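PDB 4Q3N: MGS-M5 from Unidentified, which probably catalyses the NAD-dependent interconversion of L-lactate and pyruvate, as a lactate dehydrogenase of the lactate/malate dehydrogenase family. Local coordinates for residues E98-K101 with T102-N106; A187-A191 with K192-D196. All blocks are in the same frame, centred on the assembly; numbering follows the deposited sequence.

Contact 1 (E98-K101 with T102-N106); sequences EIIK and TVVKN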
loop_
_atom_site.group_PDB
_atom_site.type_symbol
_atom_site.label_atom_id
_atom_site.label_comp_id
_atom_site.label_asym_id
_atom_site.label_seq_id
_atom_site.Cartn_x
_atom_site.Cartn_y
_atom_site.Cartn_z
ATOM N N GLU A 98 -2.911 -7.900 38.896
ATOM C CA GLU A 98 -3.531 -6.730 39.511
ATOM C C GLU A 98 -3.408 -5.503 38.612
ATOM O O GLU A 98 -4.320 -4.667 38.555
ATOM C CB GLU A 98 -2.930 -6.440 40.906
ATOM C CG GLU A 98 -3.557 -7.295 41.973
ATOM C CD GLU A 98 -5.018 -6.963 42.204
ATOM O OE1 GLU A 98 -5.370 -5.770 42.107
ATOM O OE2 GLU A 98 -5.816 -7.894 42.474
ATOM N N ILE A 99 -2.306 -5.414 37.874
ATOM C CA ILE A 99 -2.172 -4.313 36.935
ATOM C C ILE A 99 -3.246 -4.413 35.834
ATOM O O ILE A 99 -3.931 -3.438 35.537
ATOM C CB ILE A 99 -0.763 -4.277 36.337
ATOM C CG1 ILE A 99 0.213 -3.755 37.411
ATOM C CG2 ILE A 99 -0.717 -3.381 35.077
ATOM C CD1 ILE A 99 1.626 -3.933 36.967
ATOM N N ILE A 100 -3.385 -5.597 35.244
ATOM C CA ILE A 100 -4.379 -5.828 34.190
ATOM C C ILE A 100 -5.780 -5.529 34.721
ATOM O O ILE A 100 -6.572 -4.855 34.075
ATOM C CB ILE A 100 -4.284 -7.280 33.677
ATOM C CG1 ILE A 100 -2.910 -7.503 33.034
ATOM C CG2 ILE A 100 -5.376 -7.610 32.712
ATOM C CD1 ILE A 100 -2.657 -6.647 31.773
ATOM N N LYS A 101 -6.080 -6.026 35.915
ATOM C CA LYS A 101 -7.370 -5.773 36.516
ATOM C C LYS A 101 -7.622 -4.281 36.587
ATOM O O LYS A 101 -8.649 -3.807 36.188
ATOM C CB LYS A 101 -7.435 -6.380 37.924
ATOM C CG LYS A 101 -8.704 -6.037 38.667
ATOM C CD LYS A 101 -8.774 -6.757 40.016
ATOM C CE LYS A 101 -10.030 -6.375 40.758
ATOM N NZ LYS A 101 -10.092 -7.150 42.049
ATOM N N THR A 102 -6.680 -3.535 37.141
ATOM C CA THR A 102 -6.843 -2.085 37.246
ATOM C C THR A 102 -7.006 -1.403 35.883
ATOM O O THR A 102 -7.846 -0.554 35.735
ATOM C CB THR A 102 -5.660 -1.490 37.978
ATOM O OG1 THR A 102 -5.676 -2.021 39.303
ATOM C CG2 THR A 102 -5.741 0.040 38.050
ATOM N N VAL A 103 -6.191 -1.770 34.902
ATOM C CA VAL A 103 -6.333 -1.206 33.564
ATOM C C VAL A 103 -7.731 -1.478 33.014
ATOM O O VAL A 103 -8.408 -0.599 32.498
ATOM C CB VAL A 103 -5.291 -1.785 32.608
ATOM C CG1 VAL A 103 -5.655 -1.419 31.124
ATOM C CG2 VAL A 103 -3.922 -1.245 32.979
ATOM N N VAL A 104 -8.163 -2.719 33.130
ATOM C CA VAL A 104 -9.414 -3.109 32.549
ATOM C C VAL A 104 -10.603 -2.423 33.224
ATOM O O VAL A 104 -11.503 -1.935 32.529
ATOM C CB VAL A 104 -9.503 -4.630 32.582
ATOM C CG1 VAL A 104 -10.937 -5.091 32.394
ATOM C CG2 VAL A 104 -8.563 -5.166 31.487
ATOM N N LYS A 105 -10.570 -2.295 34.559
ATOM C CA LYS A 105 -11.625 -1.552 35.258
ATOM C C LYS A 105 -11.680 -0.101 34.790
ATOM O O LYS A 105 -12.751 0.453 34.591
ATOM C CB LYS A 105 -11.408 -1.569 36.783
ATOM C CG LYS A 105 -11.524 -2.963 37.423
ATOM C CD LYS A 105 -12.654 -3.849 36.856
ATOM C CE LYS A 105 -13.088 -4.897 37.882
ATOM N NZ LYS A 105 -13.953 -5.975 37.339
ATOM N N ASN A 106 -10.516 0.528 34.659
ATOM C CA ASN A 106 -10.453 1.905 34.168
ATOM C C ASN A 106 -10.982 2.007 32.723
ATOM O O ASN A 106 -11.688 2.984 32.370
ATOM C CB ASN A 106 -9.009 2.426 34.251
ATOM C CG ASN A 106 -8.618 2.774 35.707
ATOM O OD1 ASN A 106 -9.463 3.203 36.444
ATOM N ND2 ASN A 106 -7.381 2.557 36.101
#

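Contact 2 (A187-A191 with K192-D196); sequences ANVGA and KPIAD. With ACT (acetate ion), chain E.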
loop_
_atom_site.group_PDB
_atom_site.type_symbol
_atom_site.label_atom_id
_atom_site.label_comp_id
_atom_site.label_asym_id
_atom_site.label_seq_id
_atom_site.Cartn_x
_atom_site.Cartn_y
_atom_site.Cartn_z
ATOM N N ALA A 187 0.203 -28.889 8.595
ATOM C CA ALA A 187 1.142 -27.872 8.131
ATOM C C ALA A 187 1.303 -28.074 6.637
ATOM O O ALA A 187 1.409 -29.208 6.205
ATOM C CB ALA A 187 2.474 -27.978 8.840
ATOM N N ASN A 188 1.231 -26.997 5.854
ATOM C CA ASN A 188 1.481 -27.114 4.438
ATOM C C ASN A 188 2.237 -25.916 3.861
ATOM O O ASN A 188 2.440 -24.881 4.518
ATOM C CB ASN A 188 0.193 -27.345 3.651
ATOM C CG ASN A 188 -0.940 -26.511 4.116
ATOM O OD1 ASN A 188 -1.662 -26.904 5.037
ATOM N ND2 ASN A 188 -1.155 -25.372 3.456
ATOM N N VAL A 189 2.739 -26.115 2.654
ATOM C CA VAL A 189 3.398 -25.032 1.936
ATOM C C VAL A 189 2.560 -24.840 0.679
ATOM O O VAL A 189 2.432 -25.753 -0.130
ATOM C CB VAL A 189 4.880 -25.372 1.638
ATOM C CG1 VAL A 189 5.539 -24.248 0.811
ATOM C CG2 VAL A 189 5.628 -25.586 2.962
ATOM N N GLY A 190 1.904 -23.688 0.560
ATOM C CA GLY A 190 0.962 -23.511 -0.535
ATOM C C GLY A 190 -0.221 -24.395 -0.165
ATOM O O GLY A 190 -0.846 -24.211 0.877
ATOM N N ALA A 191 -0.486 -25.414 -0.960
ATOM C CA ALA A 191 -1.564 -26.338 -0.604
ATOM C C ALA A 191 -0.990 -27.723 -0.253
ATOM O O ALA A 191 -1.721 -28.663 -0.015
ATOM C CB ALA A 191 -2.543 -26.444 -1.755
ATOM N N LYS A 192 0.322 -27.833 -0.284
ATOM C CA LYS A 192 1.017 -29.116 -0.210
ATOM C C LYS A 192 1.404 -29.507 1.224
ATOM O O LYS A 192 2.132 -28.773 1.871
ATOM C CB LYS A 192 2.276 -29.032 -1.079
ATOM C CG LYS A 192 3.190 -30.241 -1.052
ATOM C CD LYS A 192 4.196 -30.228 -2.219
ATOM C CE LYS A 192 5.061 -31.501 -2.211
ATOM N NZ LYS A 192 6.172 -31.407 -3.222
ATOM N N PRO A 193 0.928 -30.670 1.725
ATOM C CA PRO A 193 1.260 -31.053 3.116
ATOM C C PRO A 193 2.766 -31.067 3.363
ATOM O O PRO A 193 3.553 -31.458 2.474
ATOM C CB PRO A 193 0.679 -32.471 3.242
ATOM C CG PRO A 193 -0.443 -32.515 2.193
ATOM C CD PRO A 193 0.102 -31.687 1.051
ATOM N N ILE A 194 3.182 -30.668 4.566
ATOM C CA ILE A 194 4.606 -30.603 4.869
ATOM C C ILE A 194 5.298 -31.952 4.720
ATOM O O ILE A 194 6.500 -32.011 4.400
ATOM C CB ILE A 194 4.860 -30.068 6.325
ATOM C CG1 ILE A 194 6.329 -29.722 6.539
ATOM C CG2 ILE A 194 4.473 -31.118 7.386
ATOM C CD1 ILE A 194 6.813 -28.595 5.701
ATOM N N ALA A 195 4.594 -33.050 4.998
ATOM C CA ALA A 195 5.262 -34.361 4.883
ATOM C C ALA A 195 5.663 -34.589 3.431
ATOM O O ALA A 195 6.714 -35.165 3.134
ATOM C CB ALA A 195 4.350 -35.508 5.374
ATOM N N ASP A 196 4.797 -34.150 2.516
ATOM C CA ASP A 196 5.096 -34.292 1.084
ATOM C C ASP A 196 6.248 -33.383 0.671
ATOM O O ASP A 196 7.051 -33.746 -0.175
ATOM C CB ASP A 196 3.869 -33.974 0.227
ATOM C CG ASP A 196 2.731 -34.939 0.455
ATOM O OD1 ASP A 196 2.952 -35.980 1.106
ATOM O OD2 ASP A 196 1.617 -34.654 -0.047
HETATM C C ACT E . 7.782 -27.864 -3.008
HETATM O O ACT E . 7.325 -28.926 -2.487
HETATM O OXT ACT E . 8.419 -27.994 -4.089
HETATM C CH3 ACT E . 7.638 -26.507 -2.383
#

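Contact 1 (E98-K101 with T102-N106)
Thr102 grips the carbonyl oxygen of Glu98 twice, one turn back along the same alpha-helix. Its backbone N donates to Glu98 O at 3.0 Å, and its hydroxyl OG1 gives a second bond to the same Glu98 O at 3.1 Å. The two donors come from opposite faces of the carbonyl plane. The threonine torsion makes this possible: OG1 lies anti to its own carbonyl carbon and beside the backbone N (chi1 -64°), the side on which Glu98 O lies. On this exposed side of the helix a hydroxyl is well placed, because it can donate a hydrogen bond to a main-chain carbonyl of the preceding turn.

The next three bonds follow the regular i to i+4 pattern, Val103 to Ile99, Val104 to Ile100 and Lys105 to Lys101, the shortest being Val104 N to Ile100 O at 2.8 Å. Apolar branches follow the same spacing. Ile100 CG2 meets Val104 CG2 at 4.2 Å, the two side chains crossing obliquely, while Ile99 CG2 lies 4.4 Å from Val103 CG2. Beta-branched residues suit this largely buried side, since their methyls stay close to the backbone and fill the space beside it.

On the other side two lysines run outward, with Lys101 NZ 6.2 Å from Lys105 NZ. Lys101 is fully extended, whereas Lys105 has CG beside its backbone N (chi1 -65°), which puts Lys105 CG 3.2 Å from Lys101 O; the chain then bends at chi2. A salt bridge from Lys105 NZ to Glu133 probably eases the like charges.

Within the Rossmann domain, helix 89-109 is the crossover of a beta-alpha-beta unit between strands 74-77 and 115-118. Ile100, Val103 and Val104 all pack on Ile77 of strand 74-77, and Ile100 also reaches Leu126 and Ala130 of the adjoining helix 123-134.

Contact 2 (A187-A191 with K192-D196)
Lys192 sends its buried, extended side chain to an acetate ion, its NZ bonded to the acetate O at 2.8 Å, from the tight end of a beta hairpin with a two-residue loop. The hairpin pairs strand 188-189 with strand 192-193 through a type II' turn from Val189 to Lys192. Gly190 takes the second position of the turn, where phi of +72° with psi of -116° suits a residue without a side chain.

Val189 and Lys192 form the hydrogen-bonded pair: Val189 N donates to Lys192 O at 2.8 Å, and Lys192 N returns a bond to Val189 O at 3.0 Å. Beyond them Asn188 faces Pro193 as a non-hydrogen-bonded pair, a position that suits proline, which has no N-H to offer. Pro193 is also the N-cap of helix 194-200, and the first helical residue is tied back by Ile194 N to Ala187 O at 2.8 Å. Ile194 turns CG2 to Ala187 CB at 4.0 Å and CD1 to Val189 CG2, a small methyl and a branched side chain covering its two arms.

The acetate, likely carried over from the crystallisation medium, is also held by His284 of the second subunit, and Lys192 NZ donates to the carbonyl oxygen of Lys287 of that subunit as well. An alanine in place of Lys192 would remove the ammonium, and would probably leave that carbonyl of the second subunit without this donor and the acetate without its bond to the lysine.

Just ahead of the turn, Asn188 bends its amide over it: with CG between the backbone N and the carbonyl carbon (chi1 42°), Asn188 ND2 reaches Gly190 O at 2.8 Å, from above the carbonyl plane.

In the fold
Contact 1 and contact 2 lie on opposite sides of the chain's centre, about 43 Å apart between centres and about 32 Å between nearest atoms. Each belongs to a different half of the enzyme: 98-106, part of helix 89-109, to the NAD-binding Rossmann domain; 187-196, a hairpin and the start of helix 194-200, to the alpha/beta C-terminal domain. Val103 is close to, but not in contact with, Gly10, Gly12 and Gly15, whose GxGxxG pattern probably forms the dinucleotide-binding loop, as in other Rossmann dehydrogenases. Contact 2 looks instead toward a neighbouring subunit. The side chain of Ile194 is about 9 Å from the sodium ion held by Ile198, Met201 and Ile204, around the C-terminal end of helix 194-200.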